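Local coordinates for putative diflavin flavoprotein A 3 (Synechocystis sp., PDB 6H0C) that probably reduces oxygen to water with electrons from NADH, this chain being its flavodiiron core, made of a metallo-hydrolase-like and a flavodoxin-like domain, at residues 252-257 with 284-289; 257-262 with 301-306. All coordinates share one frame; numbering follows the deposited sequence.

Contact 1. Residues 252-257 with 284-289; sequences QAQALN and GVAVTA
Asn-257 reaches along the neighbouring strand to Thr-288: its ND2 lies 3.0 Å from Thr-288 OG1 in a hydrogen bond bent little at the proton (162°), with the hydroxyl close to the amide plane. The Asn-257 side chain gets there with CG anti to the backbone N (chi1 171°), beside the carbonyl carbon, and its amide also passes the methyl of Ala-286, ND2 to CB 3.8 Å. CB of Asn-257 and CB of Ala-286 project from the same face of the parallel sheet. Between the two backbones, Ala-286 N donates to Leu-256 O, 3.0 Å away, and Asn-257 CA makes a CA-H...O contact with Ala-286 O at 3.3 Å. Ahead of this pairing, Gln-254 lays its extended chain over the turn into the second strand; NE2 lies 3.7 Å from Ala-286 CB and is weakly bonded to Gln-251 O, while OE1 sits near Gly-284 O, two acceptors with no bond between them. Val-285 turns CG1 against Leu-256 CB at 4.1 Å, while helix 382-404 touches both residues. A water accepts from Leu-256 N and donates to Gly-284 O, bridging the two segments just before their backbones pair. Thr-288 OG1 also bonds Lys-306 NZ; the nearby ammonium would probably polarise the hydroxyl, and the two bonds probably restrict its turning.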
ATOM      1  N   GLN A 252      10.696   4.870  14.408  1.00 36.83           N
ATOM      2  CA  GLN A 252      10.823   6.312  14.556  1.00 36.26           C
ATOM      3  C   GLN A 252      11.943   6.663  15.527  1.00 38.88           C
ATOM      4  O   GLN A 252      12.365   7.811  15.618  1.00 44.40           O
ATOM      5  CB  GLN A 252       9.488   6.905  14.997  1.00 34.26           C
ATOM      6  CG  GLN A 252       8.421   6.715  13.924  1.00 43.26           C
ATOM      7  CD  GLN A 252       7.043   7.176  14.351  1.00 52.68           C
ATOM      8  OE1 GLN A 252       6.345   6.489  15.097  1.00 59.61           O
ATOM      9  NE2 GLN A 252       6.639   8.341  13.865  1.00 46.79           N
ATOM     10  N   ALA A 253      12.451   5.657  16.223  1.00 36.29           N
ATOM     11  CA  ALA A 253      13.492   5.869  17.219  1.00 38.11           C
ATOM     12  C   ALA A 253      14.895   5.723  16.642  1.00 43.16           C
ATOM     13  O   ALA A 253      15.877   6.045  17.310  1.00 47.10           O
ATOM     14  CB  ALA A 253      13.311   4.900  18.385  1.00 36.36           C
ATOM     15  N   GLN A 254      15.002   5.238  15.411  1.00 37.43           N
ATOM     16  CA  GLN A 254      16.319   5.002  14.832  1.00 38.10           C
ATOM     17  C   GLN A 254      17.067   6.316  14.575  1.00 41.17           C
ATOM     18  O   GLN A 254      16.461   7.343  14.262  1.00 41.07           O
ATOM     19  CB  GLN A 254      16.172   4.176  13.563  1.00 40.66           C
ATOM     20  CG  GLN A 254      15.475   2.868  13.872  1.00 47.65           C
ATOM     21  CD  GLN A 254      15.378   1.936  12.700  1.00 52.68           C
ATOM     22  OE1 GLN A 254      16.029   0.895  12.678  1.00 51.56           O
ATOM     23  NE2 GLN A 254      14.544   2.285  11.727  1.00 58.71           N
ATOM     24  N   ALA A 255      18.386   6.277  14.737  1.00 40.44           N
ATOM     25  CA  ALA A 255      19.201   7.493  14.736  1.00 37.72           C
ATOM     26  C   ALA A 255      19.236   8.167  13.375  1.00 42.70           C
ATOM     27  O   ALA A 255      19.280   9.395  13.278  1.00 43.61           O
ATOM     28  CB  ALA A 255      20.616   7.176  15.191  1.00 30.44           C
ATOM     29  N   LEU A 256      19.230   7.357  12.323  1.00 36.60           N
ATOM     30  CA  LEU A 256      19.357   7.883  10.979  1.00 30.60           C
ATOM     31  C   LEU A 256      18.071   7.667  10.192  1.00 33.28           C
ATOM     32  O   LEU A 256      17.329   6.711  10.436  1.00 28.18           O
ATOM     33  CB  LEU A 256      20.548   7.236  10.279  1.00 29.59           C
ATOM     34  CG  LEU A 256      21.907   7.642  10.869  1.00 36.50           C
ATOM     35  CD1 LEU A 256      23.049   6.883  10.206  1.00 35.15           C
ATOM     36  CD2 LEU A 256      22.149   9.160  10.764  1.00 32.95           C
ATOM     37  N   ASN A 257      17.807   8.573   9.257  1.00 31.98           N
ATOM     38  CA  ASN A 257      16.603   8.504   8.443  1.00 29.74           C
ATOM     39  C   ASN A 257      16.890   8.852   6.982  1.00 31.35           C
ATOM     40  O   ASN A 257      17.699   9.740   6.689  1.00 30.47           O
ATOM     41  CB  ASN A 257      15.530   9.437   9.005  1.00 29.18           C
ATOM     42  CG  ASN A 257      14.329   9.567   8.088  1.00 33.75           C
ATOM     43  OD1 ASN A 257      14.402  10.236   7.058  1.00 36.40           O
ATOM     44  ND2 ASN A 257      13.209   8.943   8.465  1.00 31.09           N
ATOM     45  N   GLY A 284      18.672  -1.154   9.770  1.00 29.89           N
ATOM     46  CA  GLY A 284      18.544  -0.354  10.979  1.00 31.74           C
ATOM     47  C   GLY A 284      18.496   1.149  10.761  1.00 31.93           C
ATOM     48  O   GLY A 284      18.732   1.928  11.684  1.00 29.70           O
ATOM     49  N   VAL A 285      18.187   1.561   9.537  1.00 33.29           N
ATOM     50  CA  VAL A 285      18.001   2.976   9.226  1.00 32.52           C
ATOM     51  C   VAL A 285      16.538   3.197   8.836  1.00 30.11           C
ATOM     52  O   VAL A 285      15.967   2.399   8.085  1.00 27.34           O
ATOM     53  CB  VAL A 285      18.953   3.433   8.095  1.00 26.76           C
ATOM     54  CG1 VAL A 285      18.617   4.844   7.615  1.00 23.15           C
ATOM     55  CG2 VAL A 285      20.401   3.349   8.571  1.00 27.31           C
ATOM     56  N   ALA A 286      15.931   4.257   9.370  1.00 24.46           N
ATOM     57  CA  ALA A 286      14.526   4.571   9.104  1.00 24.26           C
ATOM     58  C   ALA A 286      14.331   5.115   7.689  1.00 28.73           C
ATOM     59  O   ALA A 286      15.232   5.748   7.126  1.00 27.61           O
ATOM     60  CB  ALA A 286      14.000   5.583  10.130  1.00 24.78           C
ATOM     61  N   VAL A 287      13.151   4.868   7.123  1.00 24.36           N
ATOM     62  CA  VAL A 287      12.785   5.430   5.828  1.00 22.47           C
ATOM     63  C   VAL A 287      11.465   6.182   5.925  1.00 25.12           C
ATOM     64  O   VAL A 287      10.487   5.671   6.470  1.00 26.88           O
ATOM     65  CB  VAL A 287      12.649   4.350   4.731  1.00 24.08           C
ATOM     66  CG1 VAL A 287      12.120   4.967   3.430  1.00 21.73           C
ATOM     67  CG2 VAL A 287      13.983   3.641   4.495  1.00 24.95           C
ATOM     68  N   THR A 288      11.465   7.407   5.410  1.00 24.41           N
ATOM     69  CA  THR A 288      10.255   8.187   5.228  1.00 22.76           C
ATOM     70  C   THR A 288       9.967   8.221   3.737  1.00 24.24           C
ATOM     71  O   THR A 288      10.571   8.980   2.981  1.00 22.52           O
ATOM     72  CB  THR A 288      10.396   9.618   5.778  1.00 27.11           C
ATOM     73  OG1 THR A 288      10.507   9.570   7.205  1.00 28.98           O
ATOM     74  CG2 THR A 288       9.187  10.462   5.398  1.00 24.05           C
ATOM     75  N   ALA A 289       9.064   7.354   3.308  1.00 24.08           N
ATOM     76  CA  ALA A 289       8.646   7.339   1.924  1.00 21.09           C
ATOM     77  C   ALA A 289       7.844   8.601   1.595  1.00 25.84           C
ATOM     78  O   ALA A 289       7.046   9.074   2.401  1.00 23.54           O
ATOM     79  CB  ALA A 289       7.826   6.094   1.640  1.00 21.21           C
TER
HETATM   80  O   HOH W   1      19.662   4.635  12.543  1.00 37.98           O

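Contact 2. Residues 257-262 with 301-306; sequences NVALIY and KEAIGK
Lys-306 sets CG between its backbone N and carbonyl carbon (chi1 87°), runs extended, then bends at chi4 (-62°), which carries its ammonium back to Asn-257. The two side chains pass at a slant, with Lys-306 CE 3.8 Å from Asn-257 ND2, while NZ has Thr-288 OG1 as a second partner. A water ties the group together: it donates to Asn-257 OD1 and to Ala-303 O, 2.8 Å from the latter, and accepts from Lys-306 NZ. Another water donates to Lys-306 O and takes a weak bond from Asn-257 N. Further along the strand the contact is apolar. Ala-259 CB meets Ala-303 CB at 4.1 Å, and Ile-304 brings CD1 to 4.0 Å from the same Ala-259 methyl. Ile-261 CD1 touches that Ile-304 methyl more loosely, at 4.4 Å. The small alanines let the helix lie close, 7.6 Å between the short axes, running roughly against the strand at 145°. Helix 297-306 is the helix of a beta-alpha-beta crossover from edge strand 286-291 to strand 309-313, packed on the strand it passes, as in the three-layer alpha-beta-alpha fold of the flavodoxin-like domain of the flavodiiron core.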
ATOM      1  N   ASN A 257      17.807   8.573   9.257  1.00 31.98           N
ATOM      2  CA  ASN A 257      16.603   8.504   8.443  1.00 29.74           C
ATOM      3  C   ASN A 257      16.890   8.852   6.982  1.00 31.35           C
ATOM      4  O   ASN A 257      17.699   9.740   6.689  1.00 30.47           O
ATOM      5  CB  ASN A 257      15.530   9.437   9.005  1.00 29.18           C
ATOM      6  CG  ASN A 257      14.329   9.567   8.088  1.00 33.75           C
ATOM      7  OD1 ASN A 257      14.402  10.236   7.058  1.00 36.40           O
ATOM      8  ND2 ASN A 257      13.209   8.943   8.465  1.00 31.09           N
ATOM      9  N   VAL A 258      16.226   8.151   6.069  1.00 24.98           N
ATOM     10  CA  VAL A 258      16.357   8.444   4.648  1.00 26.67           C
ATOM     11  C   VAL A 258      15.023   8.895   4.088  1.00 26.21           C
ATOM     12  O   VAL A 258      14.008   8.236   4.306  1.00 25.28           O
ATOM     13  CB  VAL A 258      16.844   7.221   3.839  1.00 28.70           C
ATOM     14  CG1 VAL A 258      16.760   7.507   2.333  1.00 27.44           C
ATOM     15  CG2 VAL A 258      18.260   6.828   4.252  1.00 26.28           C
ATOM     16  N   ALA A 259      15.028  10.021   3.378  1.00 26.14           N
ATOM     17  CA  ALA A 259      13.853  10.483   2.640  1.00 24.08           C
ATOM     18  C   ALA A 259      13.856   9.825   1.265  1.00 28.59           C
ATOM     19  O   ALA A 259      14.771  10.029   0.469  1.00 29.92           O
ATOM     20  CB  ALA A 259      13.851  11.992   2.516  1.00 21.37           C
ATOM     21  N   LEU A 260      12.841   9.012   1.000  1.00 27.98           N
ATOM     22  CA  LEU A 260      12.775   8.252  -0.237  1.00 22.97           C
ATOM     23  C   LEU A 260      11.620   8.775  -1.053  1.00 26.67           C
ATOM     24  O   LEU A 260      10.459   8.463  -0.784  1.00 26.70           O
ATOM     25  CB  LEU A 260      12.610   6.757   0.050  1.00 23.79           C
ATOM     26  CG  LEU A 260      12.265   5.818  -1.107  1.00 30.58           C
ATOM     27  CD1 LEU A 260      13.350   5.843  -2.151  1.00 31.48           C
ATOM     28  CD2 LEU A 260      12.072   4.397  -0.581  1.00 34.73           C
ATOM     29  N   ILE A 261      11.951   9.595  -2.040  1.00 24.78           N
ATOM     30  CA  ILE A 261      10.960  10.265  -2.865  1.00 25.48           C
ATOM     31  C   ILE A 261      10.762   9.502  -4.172  1.00 27.76           C
ATOM     32  O   ILE A 261      11.694   9.415  -4.976  1.00 27.89           O
ATOM     33  CB  ILE A 261      11.402  11.716  -3.163  1.00 23.47           C
ATOM     34  CG1 ILE A 261      11.582  12.481  -1.846  1.00 24.07           C
ATOM     35  CG2 ILE A 261      10.417  12.391  -4.105  1.00 27.17           C
ATOM     36  CD1 ILE A 261      12.322  13.794  -1.974  1.00 34.47           C
ATOM     37  N   TYR A 262       9.578   8.930  -4.387  1.00 20.08           N
ATOM     38  CA  TYR A 262       9.314   8.277  -5.671  1.00 21.78           C
ATOM     39  C   TYR A 262       8.076   8.852  -6.360  1.00 26.85           C
ATOM     40  O   TYR A 262       7.237   9.486  -5.724  1.00 26.96           O
ATOM     41  CB  TYR A 262       9.192   6.761  -5.499  1.00 22.70           C
ATOM     42  CG  TYR A 262       8.195   6.285  -4.467  1.00 27.43           C
ATOM     43  CD1 TYR A 262       6.862   6.122  -4.790  1.00 31.51           C
ATOM     44  CD2 TYR A 262       8.599   5.963  -3.174  1.00 29.20           C
ATOM     45  CE1 TYR A 262       5.950   5.673  -3.847  1.00 35.70           C
ATOM     46  CE2 TYR A 262       7.699   5.508  -2.233  1.00 30.58           C
ATOM     47  CZ  TYR A 262       6.372   5.361  -2.574  1.00 35.73           C
ATOM     48  OH  TYR A 262       5.459   4.906  -1.641  1.00 38.22           O
ATOM     49  N   LYS A 301       9.564  19.127   2.631  1.00 30.73           N
ATOM     50  CA  LYS A 301      10.481  19.932   3.428  1.00 28.39           C
ATOM     51  C   LYS A 301      10.808  19.235   4.745  1.00 31.81           C
ATOM     52  O   LYS A 301      11.976  19.131   5.110  1.00 32.30           O
ATOM     53  CB  LYS A 301       9.901  21.313   3.712  1.00 28.60           C
ATOM     54  CG  LYS A 301       9.852  22.237   2.516  1.00 33.02           C
ATOM     55  CD  LYS A 301       9.171  23.550   2.889  1.00 33.18           C
ATOM     56  CE  LYS A 301       8.951  24.434   1.675  1.00 38.44           C
ATOM     57  NZ  LYS A 301       8.174  25.656   2.051  1.00 43.65           N
ATOM     58  N   GLU A 302       9.785  18.764   5.455  1.00 31.71           N
ATOM     59  CA  GLU A 302       9.993  18.144   6.770  1.00 39.67           C
ATOM     60  C   GLU A 302      10.828  16.873   6.661  1.00 33.53           C
ATOM     61  O   GLU A 302      11.689  16.610   7.497  1.00 32.69           O
ATOM     62  CB  GLU A 302       8.658  17.823   7.450  1.00 51.28           C
ATOM     63  CG  GLU A 302       7.768  19.034   7.714  1.00 75.32           C
ATOM     64  CD  GLU A 302       8.441  20.115   8.557  1.00 90.40           C
ATOM     65  OE1 GLU A 302       7.954  20.377   9.680  1.00 97.07           O
ATOM     66  OE2 GLU A 302       9.438  20.715   8.094  1.00 90.83           O
ATOM     67  N   ALA A 303      10.559  16.077   5.634  1.00 29.38           N
ATOM     68  CA  ALA A 303      11.315  14.856   5.431  1.00 30.28           C
ATOM     69  C   ALA A 303      12.787  15.195   5.200  1.00 33.67           C
ATOM     70  O   ALA A 303      13.664  14.638   5.858  1.00 33.63           O
ATOM     71  CB  ALA A 303      10.749  14.060   4.267  1.00 26.43           C
ATOM     72  N   ILE A 304      13.052  16.123   4.280  1.00 32.19           N
ATOM     73  CA  ILE A 304      14.420  16.521   3.956  1.00 28.70           C
ATOM     74  C   ILE A 304      15.100  17.186   5.163  1.00 34.04           C
ATOM     75  O   ILE A 304      16.309  17.036   5.384  1.00 32.54           O
ATOM     76  CB  ILE A 304      14.457  17.477   2.745  1.00 27.67           C
ATOM     77  CG1 ILE A 304      14.048  16.744   1.461  1.00 23.65           C
ATOM     78  CG2 ILE A 304      15.850  18.079   2.584  1.00 34.16           C
ATOM     79  CD1 ILE A 304      14.917  15.538   1.139  1.00 22.91           C
ATOM     80  N   GLY A 305      14.308  17.903   5.951  1.00 33.75           N
ATOM     81  CA  GLY A 305      14.800  18.550   7.153  1.00 35.86           C
ATOM     82  C   GLY A 305      15.285  17.588   8.231  1.00 43.36           C
ATOM     83  O   GLY A 305      16.135  17.958   9.043  1.00 47.15           O
ATOM     84  N   LYS A 306      14.763  16.362   8.254  1.00 36.94           N
ATOM     85  CA  LYS A 306      15.196  15.405   9.272  1.00 36.98           C
ATOM     86  C   LYS A 306      16.022  14.227   8.719  1.00 34.90           C
ATOM     87  O   LYS A 306      16.471  13.372   9.483  1.00 33.95           O
ATOM     88  CB  LYS A 306      13.981  14.883  10.060  1.00 32.28           C
ATOM     89  CG  LYS A 306      13.259  13.687   9.464  1.00 39.53           C
ATOM     90  CD  LYS A 306      12.022  13.323  10.305  1.00 43.89           C
ATOM     91  CE  LYS A 306      11.380  11.995   9.866  1.00 42.85           C
ATOM     92  NZ  LYS A 306      10.864  12.020   8.461  1.00 32.61           N
TER
HETATM   93  O   HOH W   2      18.505  11.265   9.963  1.00 32.07           O
HETATM   94  O   HOH W   3      12.613  12.068   6.431  1.00 32.40           O

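Contacts 1 and 2 lie about 10 Å apart between centres and share Asn-257, the first residue of strand 257-262. Their segments alternate along the chain: 252-257 leaves helix 237-253 and runs into the strand, helix 268-281 leads to strand 286-291, and helix 297-306 follows. Contact 1 joins the two neighbouring strands at one edge of the five-stranded parallel sheet, and a backbone bond between Ala-286 O and Val-258 N continues that pairing into contact 2, where helix 297-306, which follows strand 286-291, packs on strand 257-262. Together they place strand 257-262 between edge strand 286-291 and helix 297-306. The strand order 2-1-3-4-5 is that of flavodoxins, the fold that carries FMN in those proteins.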